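Local coordinates for Medium/long-chain acyl-CoA thioesterase YigI (Shewanella oneidensis, PDB 3E8P), which probably hydrolyses medium- and long-chain fatty acyl-CoA to the free fatty acid and CoA, and has a hotdog fold, at residues R134-L146 and T152-G164. Numbering follows the deposited sequence.
Sequences RAGNRVSVCRMEL and THIAFGTGTYMVG
Val139 to Leu146 pairs with Ala155 to Met162 as an antiparallel beta hairpin in the curved sheet of the hotdog fold. Backbone bonds come in pairs at Ser140–Tyr161, Cys142–Gly159 and Met144–Gly157. The shortest runs from Tyr161 N to Ser140 O, 2.6 Å and almost straight at 179°. At the turn end a classic beta bulge forms: Ile154 and Ala155 both face Leu146. Leu146 O takes Ile154 N at 2.7 Å and Ala155 N by a weak bond.

On the face with Met144 and Tyr161, packing is centred on Met144, a selenomethionine. Its chain bends at chi2 and chi3, which brings CE to 3.4 Å from Tyr161 OH, at the edge of the ring. Its SE also lies 3.5 Å from Gly159 N. Gly159 has no side chain where the Tyr161 ring and Met144 CE come close. Tyr161 OH is hydrogen-bonded to Asp78 of helix 70-90, which packs under this face. Cys142 SG makes an oblique sulfur-aromatic contact with the same ring.

The other face faces neighbouring subunits. Val139 CG1 meets Thr160 CG2 at 3.7 Å. Within the chain, Glu145 CG sits at the edge of the Phe156 ring, while its carboxylate bonds Thr129 and His147. Thr160 OG1 bonds to Asp112 of the third subunit, and Arg143 makes a cation-pi contact with Phe156 of the second.

At the open end, Val163 CG2 reaches 3.5 Å from Gly136 O and also lies near Ser140 OG. Ser140 has OG beside its backbone N (chi1 -67°), turned to Gly136 N. With an alanine here, Gly136 N is likely to lose its acceptor, and the 135-138 turn its side-chain tie. The bond from Gly136 N to Ser140 OG spans 3.2 Å, with 150° at the hydrogen.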
loop_
_atom_site.group_PDB
_atom_site.type_symbol
_atom_site.label_atom_id
_atom_site.label_comp_id
_atom_site.label_asym_id
_atom_site.label_seq_id
_atom_site.Cartn_x
_atom_site.Cartn_y
_atom_site.Cartn_z
ATOM N N ARG A 134 -10.598 5.487 9.926
ATOM C CA ARG A 134 -11.875 5.409 9.228
ATOM C C ARG A 134 -12.658 4.280 9.874
ATOM O O ARG A 134 -12.307 3.114 9.722
ATOM C CB ARG A 134 -11.694 5.118 7.739
ATOM C CG ARG A 134 -12.988 4.691 7.071
ATOM C CD ARG A 134 -12.852 4.585 5.578
ATOM N NE ARG A 134 -14.043 4.006 4.965
ATOM C CZ ARG A 134 -14.333 4.108 3.672
ATOM N NH1 ARG A 134 -13.521 4.773 2.861
ATOM N NH2 ARG A 134 -15.431 3.541 3.186
ATOM N N ALA A 135 -13.713 4.628 10.601
ATOM C CA ALA A 135 -14.524 3.626 11.282
ATOM C C ALA A 135 -15.735 3.263 10.438
ATOM O O ALA A 135 -16.356 4.131 9.841
ATOM C CB ALA A 135 -14.964 4.154 12.640
ATOM N N GLY A 136 -16.070 1.982 10.377
ATOM C CA GLY A 136 -17.217 1.579 9.577
ATOM C C GLY A 136 -17.989 0.406 10.154
ATOM O O GLY A 136 -17.542 -0.233 11.103
ATOM N N ASN A 137 -19.157 0.123 9.585
ATOM C CA ASN A 137 -19.958 -0.994 10.065
ATOM C C ASN A 137 -19.525 -2.291 9.395
ATOM O O ASN A 137 -19.882 -3.376 9.843
ATOM C CB ASN A 137 -21.452 -0.761 9.810
ATOM C CG ASN A 137 -22.328 -1.795 10.507
ATOM O OD1 ASN A 137 -22.316 -1.916 11.732
ATOM N ND2 ASN A 137 -23.082 -2.553 9.726
ATOM N N ARG A 138 -18.765 -2.189 8.311
ATOM C CA ARG A 138 -18.297 -3.399 7.647
ATOM C C ARG A 138 -16.802 -3.365 7.329
ATOM O O ARG A 138 -16.163 -4.406 7.265
ATOM C CB ARG A 138 -19.112 -3.684 6.377
ATOM C CG ARG A 138 -18.936 -2.711 5.230
ATOM C CD ARG A 138 -19.604 -1.375 5.492
ATOM N NE ARG A 138 -18.685 -0.399 6.073
ATOM C CZ ARG A 138 -18.964 0.894 6.198
ATOM N NH1 ARG A 138 -20.137 1.361 5.787
ATOM N NH2 ARG A 138 -18.069 1.720 6.718
ATOM N N VAL A 139 -16.250 -2.170 7.155
ATOM C CA VAL A 139 -14.830 -2.010 6.856
ATOM C C VAL A 139 -14.230 -0.827 7.613
ATOM O O VAL A 139 -14.805 0.264 7.619
ATOM C CB VAL A 139 -14.586 -1.774 5.345
ATOM C CG1 VAL A 139 -13.116 -1.513 5.088
ATOM C CG2 VAL A 139 -15.042 -2.968 4.554
ATOM N N SER A 140 -13.083 -1.058 8.255
ATOM C CA SER A 140 -12.372 -0.017 8.997
ATOM C C SER A 140 -10.906 0.046 8.566
ATOM O O SER A 140 -10.291 -0.986 8.273
ATOM C CB SER A 140 -12.421 -0.283 10.505
ATOM O OG SER A 140 -13.737 -0.152 11.000
ATOM N N VAL A 141 -10.357 1.258 8.519
ATOM C CA VAL A 141 -8.957 1.450 8.171
ATOM C C VAL A 141 -8.247 1.955 9.422
ATOM O O VAL A 141 -8.772 2.807 10.137
ATOM C CB VAL A 141 -8.780 2.464 7.019
ATOM C CG1 VAL A 141 -7.301 2.531 6.604
ATOM C CG2 VAL A 141 -9.623 2.041 5.821
ATOM N N CYS A 142 -7.064 1.412 9.694
ATOM C CA CYS A 142 -6.296 1.790 10.874
ATOM C C CYS A 142 -4.829 2.094 10.604
ATOM O O CYS A 142 -4.262 1.662 9.599
ATOM C CB CYS A 142 -6.341 0.665 11.907
ATOM S SG CYS A 142 -7.988 0.123 12.372
ATOM N N ARG A 143 -4.225 2.842 11.524
ATOM C CA ARG A 143 -2.808 3.158 11.452
ATOM C C ARG A 143 -2.150 2.461 12.647
ATOM O O ARG A 143 -2.679 2.487 13.758
ATOM C CB ARG A 143 -2.576 4.669 11.534
ATOM C CG ARG A 143 -2.561 5.343 10.173
ATOM C CD ARG A 143 -2.079 6.779 10.236
ATOM N NE ARG A 143 -1.796 7.292 8.897
ATOM C CZ ARG A 143 -1.393 8.532 8.631
ATOM N NH1 ARG A 143 -1.220 9.406 9.616
ATOM N NH2 ARG A 143 -1.161 8.892 7.376
HETATM N N MSE A 144 -1.012 1.817 12.422
HETATM C CA MSE A 144 -0.329 1.128 13.504
HETATM C C MSE A 144 1.079 1.665 13.642
HETATM O O MSE A 144 1.623 2.252 12.713
HETATM C CB MSE A 144 -0.267 -0.379 13.245
HETATM C CG MSE A 144 -1.615 -1.047 13.088
HETATM SE SE MSE A 144 -2.434 -0.685 11.334
HETATM C CE MSE A 144 -1.816 -2.231 10.391
ATOM N N GLU A 145 1.679 1.421 14.794
ATOM C CA GLU A 145 3.017 1.902 15.054
ATOM C C GLU A 145 3.738 0.962 16.009
ATOM O O GLU A 145 3.161 0.486 16.988
ATOM C CB GLU A 145 2.913 3.314 15.646
ATOM C CG GLU A 145 4.101 3.801 16.417
ATOM C CD GLU A 145 4.246 3.146 17.781
ATOM O OE1 GLU A 145 3.234 2.989 18.507
ATOM O OE2 GLU A 145 5.390 2.802 18.131
ATOM N N LEU A 146 4.999 0.692 15.702
ATOM C CA LEU A 146 5.830 -0.170 16.532
ATOM C C LEU A 146 7.083 0.610 16.957
ATOM O O LEU A 146 7.751 1.229 16.125
ATOM C CB LEU A 146 6.252 -1.418 15.752
ATOM C CG LEU A 146 6.959 -2.494 16.583
ATOM C CD1 LEU A 146 5.931 -3.220 17.449
ATOM C CD2 LEU A 146 7.668 -3.487 15.667
ATOM N N THR A 152 11.929 4.642 20.379
ATOM C CA THR A 152 12.321 4.795 18.978
ATOM C C THR A 152 11.370 4.073 18.022
ATOM O O THR A 152 11.159 2.870 18.160
ATOM C CB THR A 152 13.737 4.252 18.760
ATOM O OG1 THR A 152 14.603 4.807 19.760
ATOM C CG2 THR A 152 14.257 4.632 17.359
ATOM N N HIS A 153 10.809 4.802 17.055
ATOM C CA HIS A 153 9.894 4.193 16.101
ATOM C C HIS A 153 10.632 3.249 15.160
ATOM O O HIS A 153 11.640 3.611 14.555
ATOM C CB HIS A 153 9.146 5.269 15.301
ATOM C CG HIS A 153 8.330 6.189 16.154
ATOM N ND1 HIS A 153 7.321 5.738 16.982
ATOM C CD2 HIS A 153 8.374 7.532 16.311
ATOM C CE1 HIS A 153 6.778 6.766 17.609
ATOM N NE2 HIS A 153 7.399 7.865 17.219
ATOM N N ILE A 154 10.112 2.034 15.050
ATOM C CA ILE A 154 10.710 1.008 14.217
ATOM C C ILE A 154 10.017 0.932 12.872
ATOM O O ILE A 154 10.665 0.923 11.822
ATOM C CB ILE A 154 10.618 -0.370 14.912
ATOM C CG1 ILE A 154 11.310 -0.301 16.269
ATOM C CG2 ILE A 154 11.280 -1.430 14.073
ATOM C CD1 ILE A 154 12.776 0.121 16.194
ATOM N N ALA A 155 8.692 0.892 12.907
ATOM C CA ALA A 155 7.906 0.808 11.688
ATOM C C ALA A 155 6.502 1.349 11.908
ATOM O O ALA A 155 6.026 1.402 13.041
ATOM C CB ALA A 155 7.826 -0.638 11.222
ATOM N N PHE A 156 5.863 1.765 10.815
ATOM C CA PHE A 156 4.495 2.256 10.850
ATOM C C PHE A 156 3.700 1.328 9.954
ATOM O O PHE A 156 4.241 0.722 9.032
ATOM C CB PHE A 156 4.358 3.669 10.270
ATOM C CG PHE A 156 4.976 4.750 11.105
ATOM C CD1 PHE A 156 5.153 4.594 12.475
ATOM C CD2 PHE A 156 5.312 5.965 10.520
ATOM C CE1 PHE A 156 5.654 5.641 13.256
ATOM C CE2 PHE A 156 5.809 7.013 11.278
ATOM C CZ PHE A 156 5.982 6.850 12.663
ATOM N N GLY A 157 2.405 1.234 10.215
ATOM C CA GLY A 157 1.554 0.402 9.393
ATOM C C GLY A 157 0.213 1.071 9.129
ATOM O O GLY A 157 -0.142 2.064 9.764
ATOM N N THR A 158 -0.514 0.542 8.156
ATOM C CA THR A 158 -1.853 1.018 7.832
ATOM C C THR A 158 -2.589 -0.243 7.392
ATOM O O THR A 158 -2.133 -0.947 6.488
ATOM C CB THR A 158 -1.853 2.052 6.678
ATOM O OG1 THR A 158 -1.042 3.169 7.041
ATOM C CG2 THR A 158 -3.267 2.553 6.385
ATOM N N GLY A 159 -3.707 -0.548 8.045
ATOM C CA GLY A 159 -4.466 -1.730 7.676
ATOM C C GLY A 159 -5.944 -1.499 7.405
ATOM O O GLY A 159 -6.580 -0.639 8.016
ATOM N N THR A 160 -6.486 -2.267 6.467
ATOM C CA THR A 160 -7.892 -2.193 6.121
ATOM C C THR A 160 -8.473 -3.497 6.647
ATOM O O THR A 160 -8.038 -4.584 6.263
ATOM C CB THR A 160 -8.082 -2.087 4.607
ATOM O OG1 THR A 160 -7.444 -0.890 4.131
ATOM C CG2 THR A 160 -9.543 -2.021 4.268
ATOM N N TYR A 161 -9.443 -3.388 7.547
ATOM C CA TYR A 161 -10.037 -4.563 8.160
ATOM C C TYR A 161 -11.523 -4.740 7.920
ATOM O O TYR A 161 -12.273 -3.771 7.764
ATOM C CB TYR A 161 -9.768 -4.531 9.662
ATOM C CG TYR A 161 -8.299 -4.566 10.001
ATOM C CD1 TYR A 161 -7.646 -5.774 10.213
ATOM C CD2 TYR A 161 -7.549 -3.390 10.061
ATOM C CE1 TYR A 161 -6.278 -5.813 10.476
ATOM C CE2 TYR A 161 -6.191 -3.417 10.317
ATOM C CZ TYR A 161 -5.557 -4.630 10.521
ATOM O OH TYR A 161 -4.199 -4.668 10.740
HETATM N N MSE A 162 -11.932 -5.999 7.883
HETATM C CA MSE A 162 -13.328 -6.370 7.702
HETATM C C MSE A 162 -13.881 -6.497 9.124
HETATM O O MSE A 162 -13.344 -7.255 9.931
HETATM C CB MSE A 162 -13.424 -7.722 6.980
HETATM C CG MSE A 162 -14.822 -8.116 6.552
HETATM SE SE MSE A 162 -15.483 -6.991 5.121
HETATM C CE MSE A 162 -14.605 -7.876 3.642
ATOM N N VAL A 163 -14.938 -5.753 9.435
ATOM C CA VAL A 163 -15.529 -5.812 10.774
ATOM C C VAL A 163 -17.006 -6.185 10.754
ATOM O O VAL A 163 -17.675 -6.201 11.791
ATOM C CB VAL A 163 -15.361 -4.465 11.508
ATOM C CG1 VAL A 163 -13.883 -4.221 11.807
ATOM C CG2 VAL A 163 -15.918 -3.339 10.650
ATOM N N GLY A 164 -17.502 -6.491 9.563
ATOM C CA GLY A 164 -18.894 -6.868 9.397
ATOM C C GLY A 164 -19.127 -7.489 8.030
ATOM O O GLY A 164 -18.129 -7.704 7.302
ATOM O OXT GLY A 164 -20.299 -7.761 7.684
#